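Local coordinates for CurB (PDB 5KP7), which probably acts as an acyl carrier protein, tethering intermediates through a covalently attached 4'-phosphopantetheine arm, at residues M72-L77 with I81-L86. Numbering follows the deposited sequence.
Sequences MVMEDL and IPRIEL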
ATOM      1  N   MET B  72     -20.512   8.423 -11.734  1.00 38.08           N
ATOM      2  CA  MET B  72     -21.839   9.092 -11.739  1.00 42.32           C
ATOM      3  C   MET B  72     -22.503   9.020 -13.112  1.00 42.51           C
ATOM      4  O   MET B  72     -23.709   8.725 -13.217  1.00 43.39           O
ATOM      5  CB  MET B  72     -21.695  10.541 -11.294  1.00 45.72           C
ATOM      6  CG  MET B  72     -21.322  10.693  -9.827  1.00 48.30           C
ATOM      7  SD  MET B  72     -20.642  12.333  -9.485  1.00 54.67           S
ATOM      8  CE  MET B  72     -22.055  13.145  -8.756  1.00 58.47           C
ATOM      9  N   VAL B  73     -21.731   9.269 -14.169  1.00 40.61           N
ATOM     10  CA  VAL B  73     -22.261   9.183 -15.534  1.00 41.73           C
ATOM     11  C   VAL B  73     -22.672   7.740 -15.861  1.00 42.34           C
ATOM     12  O   VAL B  73     -23.736   7.514 -16.458  1.00 43.96           O
ATOM     13  CB  VAL B  73     -21.271   9.698 -16.600  1.00 41.33           C
ATOM     14  CG1 VAL B  73     -21.835   9.505 -18.008  1.00 43.60           C
ATOM     15  CG2 VAL B  73     -20.924  11.159 -16.377  1.00 42.05           C
ATOM     16  N   MET B  74     -21.837   6.764 -15.481  1.00 39.75           N
ATOM     17  CA  MET B  74     -22.150   5.338 -15.680  1.00 41.05           C
ATOM     18  C   MET B  74     -23.482   4.970 -15.035  1.00 44.70           C
ATOM     19  O   MET B  74     -24.345   4.346 -15.689  1.00 46.78           O
ATOM     20  CB  MET B  74     -21.049   4.430 -15.098  1.00 38.97           C
ATOM     21  CG  MET B  74     -19.777   4.410 -15.913  1.00 37.90           C
ATOM     22  SD  MET B  74     -18.481   3.454 -15.077  1.00 36.76           S
ATOM     23  CE  MET B  74     -18.994   1.788 -15.483  1.00 38.39           C
ATOM     24  N   GLU B  75     -23.663   5.409 -13.785  1.00 46.69           N
ATOM     25  CA  GLU B  75     -24.885   5.145 -13.020  1.00 50.47           C
ATOM     26  C   GLU B  75     -26.126   5.846 -13.614  1.00 52.48           C
ATOM     27  O   GLU B  75     -27.195   5.242 -13.701  1.00 53.92           O
ATOM     28  CB  GLU B  75     -24.696   5.565 -11.562  1.00 53.23           C
ATOM     29  CG  GLU B  75     -25.832   5.119 -10.647  1.00 58.45           C
ATOM     30  CD  GLU B  75     -25.738   5.703  -9.251  1.00 61.43           C
ATOM     31  OE1 GLU B  75     -24.612   5.932  -8.766  1.00 61.98           O
ATOM     32  OE2 GLU B  75     -26.803   5.919  -8.635  1.00 65.73           O
ATOM     33  N   ASP B  76     -25.970   7.108 -14.019  1.00 52.61           N
ATOM     34  CA  ASP B  76     -27.035   7.878 -14.719  1.00 55.78           C
ATOM     35  C   ASP B  76     -27.522   7.133 -15.971  1.00 56.71           C
ATOM     36  O   ASP B  76     -28.734   7.075 -16.230  1.00 58.08           O
ATOM     37  CB  ASP B  76     -26.493   9.282 -15.071  1.00 56.52           C
ATOM     38  CG  ASP B  76     -27.520  10.198 -15.723  1.00 61.69           C
ATOM     39  OD1 ASP B  76     -28.041   9.863 -16.803  1.00 63.66           O
ATOM     40  OD2 ASP B  76     -27.753  11.299 -15.187  1.00 64.19           O
ATOM     41  N   LEU B  77     -26.583   6.560 -16.725  1.00 53.93           N
ATOM     42  CA  LEU B  77     -26.870   5.838 -17.959  1.00 55.71           C
ATOM     43  C   LEU B  77     -27.151   4.347 -17.767  1.00 55.86           C
ATOM     44  O   LEU B  77     -27.345   3.640 -18.762  1.00 56.57           O
ATOM     45  CB  LEU B  77     -25.706   6.001 -18.954  1.00 55.10           C
ATOM     46  CG  LEU B  77     -25.336   7.425 -19.373  1.00 57.07           C
ATOM     47  CD1 LEU B  77     -24.057   7.424 -20.205  1.00 56.88           C
ATOM     48  CD2 LEU B  77     -26.476   8.089 -20.129  1.00 61.38           C
ATOM     49  N   ILE B  81     -20.743  -1.881 -16.892  1.00 44.43           N
ATOM     50  CA  ILE B  81     -19.589  -2.484 -17.549  1.00 41.08           C
ATOM     51  C   ILE B  81     -18.376  -2.146 -16.694  1.00 36.91           C
ATOM     52  O   ILE B  81     -18.478  -1.330 -15.780  1.00 35.61           O
ATOM     53  CB  ILE B  81     -19.401  -1.949 -18.998  1.00 41.41           C
ATOM     54  CG1 ILE B  81     -19.062  -0.444 -19.019  1.00 40.36           C
ATOM     55  CG2 ILE B  81     -20.650  -2.241 -19.829  1.00 44.80           C
ATOM     56  CD1 ILE B  81     -18.771   0.115 -20.394  1.00 41.34           C
ATOM     57  N   PRO B  82     -17.210  -2.762 -16.985  1.00 34.46           N
ATOM     58  CA  PRO B  82     -16.036  -2.408 -16.178  1.00 31.76           C
ATOM     59  C   PRO B  82     -15.683  -0.931 -16.317  1.00 29.96           C
ATOM     60  O   PRO B  82     -15.714  -0.397 -17.434  1.00 29.26           O
ATOM     61  CB  PRO B  82     -14.927  -3.279 -16.788  1.00 32.23           C
ATOM     62  CG  PRO B  82     -15.647  -4.459 -17.321  1.00 34.48           C
ATOM     63  CD  PRO B  82     -16.944  -3.921 -17.857  1.00 35.72           C
ATOM     64  N   ARG B  83     -15.366  -0.285 -15.189  1.00 27.60           N
ATOM     65  CA  ARG B  83     -14.981   1.126 -15.167  1.00 26.94           C
ATOM     66  C   ARG B  83     -13.786   1.453 -16.042  1.00 26.44           C
ATOM     67  O   ARG B  83     -13.697   2.546 -16.616  1.00 26.66           O
ATOM     68  CB  ARG B  83     -14.699   1.581 -13.726  1.00 26.80           C
ATOM     69  CG  ARG B  83     -15.852   1.426 -12.767  1.00 27.54           C
ATOM     70  CD  ARG B  83     -15.391   1.434 -11.313  1.00 27.99           C
ATOM     71  NE  ARG B  83     -16.500   1.160 -10.410  1.00 29.40           N
ATOM     72  CZ  ARG B  83     -16.994  -0.043 -10.112  1.00 29.91           C
ATOM     73  NH1 ARG B  83     -18.008  -0.132  -9.273  1.00 32.31           N
ATOM     74  NH2 ARG B  83     -16.536  -1.164 -10.657  1.00 28.85           N
ATOM     75  N   ILE B  84     -12.865   0.504 -16.184  1.00 26.17           N
ATOM     76  CA  ILE B  84     -11.688   0.748 -17.009  1.00 27.12           C
ATOM     77  C   ILE B  84     -12.019   0.978 -18.481  1.00 28.79           C
ATOM     78  O   ILE B  84     -11.198   1.521 -19.198  1.00 29.88           O
ATOM     79  CB  ILE B  84     -10.620  -0.376 -16.905  1.00 27.50           C
ATOM     80  CG1 ILE B  84     -11.155  -1.736 -17.388  1.00 28.38           C
ATOM     81  CG2 ILE B  84     -10.115  -0.466 -15.482  1.00 27.09           C
ATOM     82  CD1 ILE B  84     -10.040  -2.734 -17.589  1.00 29.80           C
ATOM     83  N   GLU B  85     -13.200   0.560 -18.923  1.00 30.96           N
ATOM     84  CA  GLU B  85     -13.595   0.786 -20.328  1.00 33.69           C
ATOM     85  C   GLU B  85     -13.831   2.273 -20.640  1.00 33.92           C
ATOM     86  O   GLU B  85     -13.898   2.660 -21.818  1.00 35.55           O
ATOM     87  CB  GLU B  85     -14.789  -0.102 -20.710  1.00 36.25           C
ATOM     88  CG  GLU B  85     -14.404  -1.568 -20.658  1.00 38.56           C
ATOM     89  CD  GLU B  85     -15.426  -2.543 -21.159  1.00 42.94           C
ATOM     90  OE1 GLU B  85     -16.412  -2.142 -21.808  1.00 46.51           O
ATOM     91  OE2 GLU B  85     -15.212  -3.752 -20.922  1.00 45.64           O
ATOM     92  N   LEU B  86     -13.934   3.104 -19.605  1.00 32.00           N
ATOM     93  CA  LEU B  86     -14.075   4.552 -19.775  1.00 32.79           C
ATOM     94  C   LEU B  86     -12.779   5.323 -19.572  1.00 33.05           C
ATOM     95  O   LEU B  86     -12.802   6.556 -19.552  1.00 33.69           O
ATOM     96  CB  LEU B  86     -15.165   5.093 -18.831  1.00 32.71           C
ATOM     97  CG  LEU B  86     -16.621   4.677 -19.098  1.00 34.17           C
ATOM     98  CD1 LEU B  86     -16.990   4.851 -20.573  1.00 35.70           C
ATOM     99  CD2 LEU B  86     -16.942   3.260 -18.664  1.00 34.41           C
TER
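Met-74 reaches across to residues 81-86 with its side chain, and most of the contacts across the segments are made by its SD and CE. Its sulfur SD rests on the Leu-86 methyl CD2 at 3.9 Å and, at 4.0 Å, on CG of Arg-83, the aliphatic base of that side chain. The methyl CE reaches further, meeting the backbone carbonyl oxygen of Ile-81 at 3.2 Å and the Ile-81 side chain at CG1, 4.2 Å away. No hydrogen bond joins the segments, so the contact depends on van der Waals fit, with the carbonyl oxygen of Ile-81 as the polar atom met by CE.

The torsions account for this reach. CG of Met-74 lies anti to its carbonyl carbon (chi1 -74°) and the next torsion is extended, carrying the sulfur away from the helix; a bend at chi3 (79°) then turns CE toward Ile-81. The side chains of Met-74 and Arg-83 cross at about a right angle. An alanine in place of Met-74 would probably leave Leu-86 CD2 and Arg-83 CG without this partner and open a gap between helix and loop. The receiving loop is shaped by a short 3-10 turn, where Leu-86 N donates a hydrogen bond to Arg-83 O at 3.0 Å, bringing Arg-83 and Leu-86 round to the same methionine.

The guanidinium of Arg-83 has its polar partners outside the two segments: NH1 and NH2 each form a salt bridge to an acidic side chain on the chain of another protein, consistent with a docking surface on this loop. In the carrier-protein helical bundle, the contact fastens the end of helix 63-76, which begins at the phosphopantetheine-bearing Ser-63, to the linker leading to helix 92-102, whose Phe-99 touches both Met-74 and Leu-86.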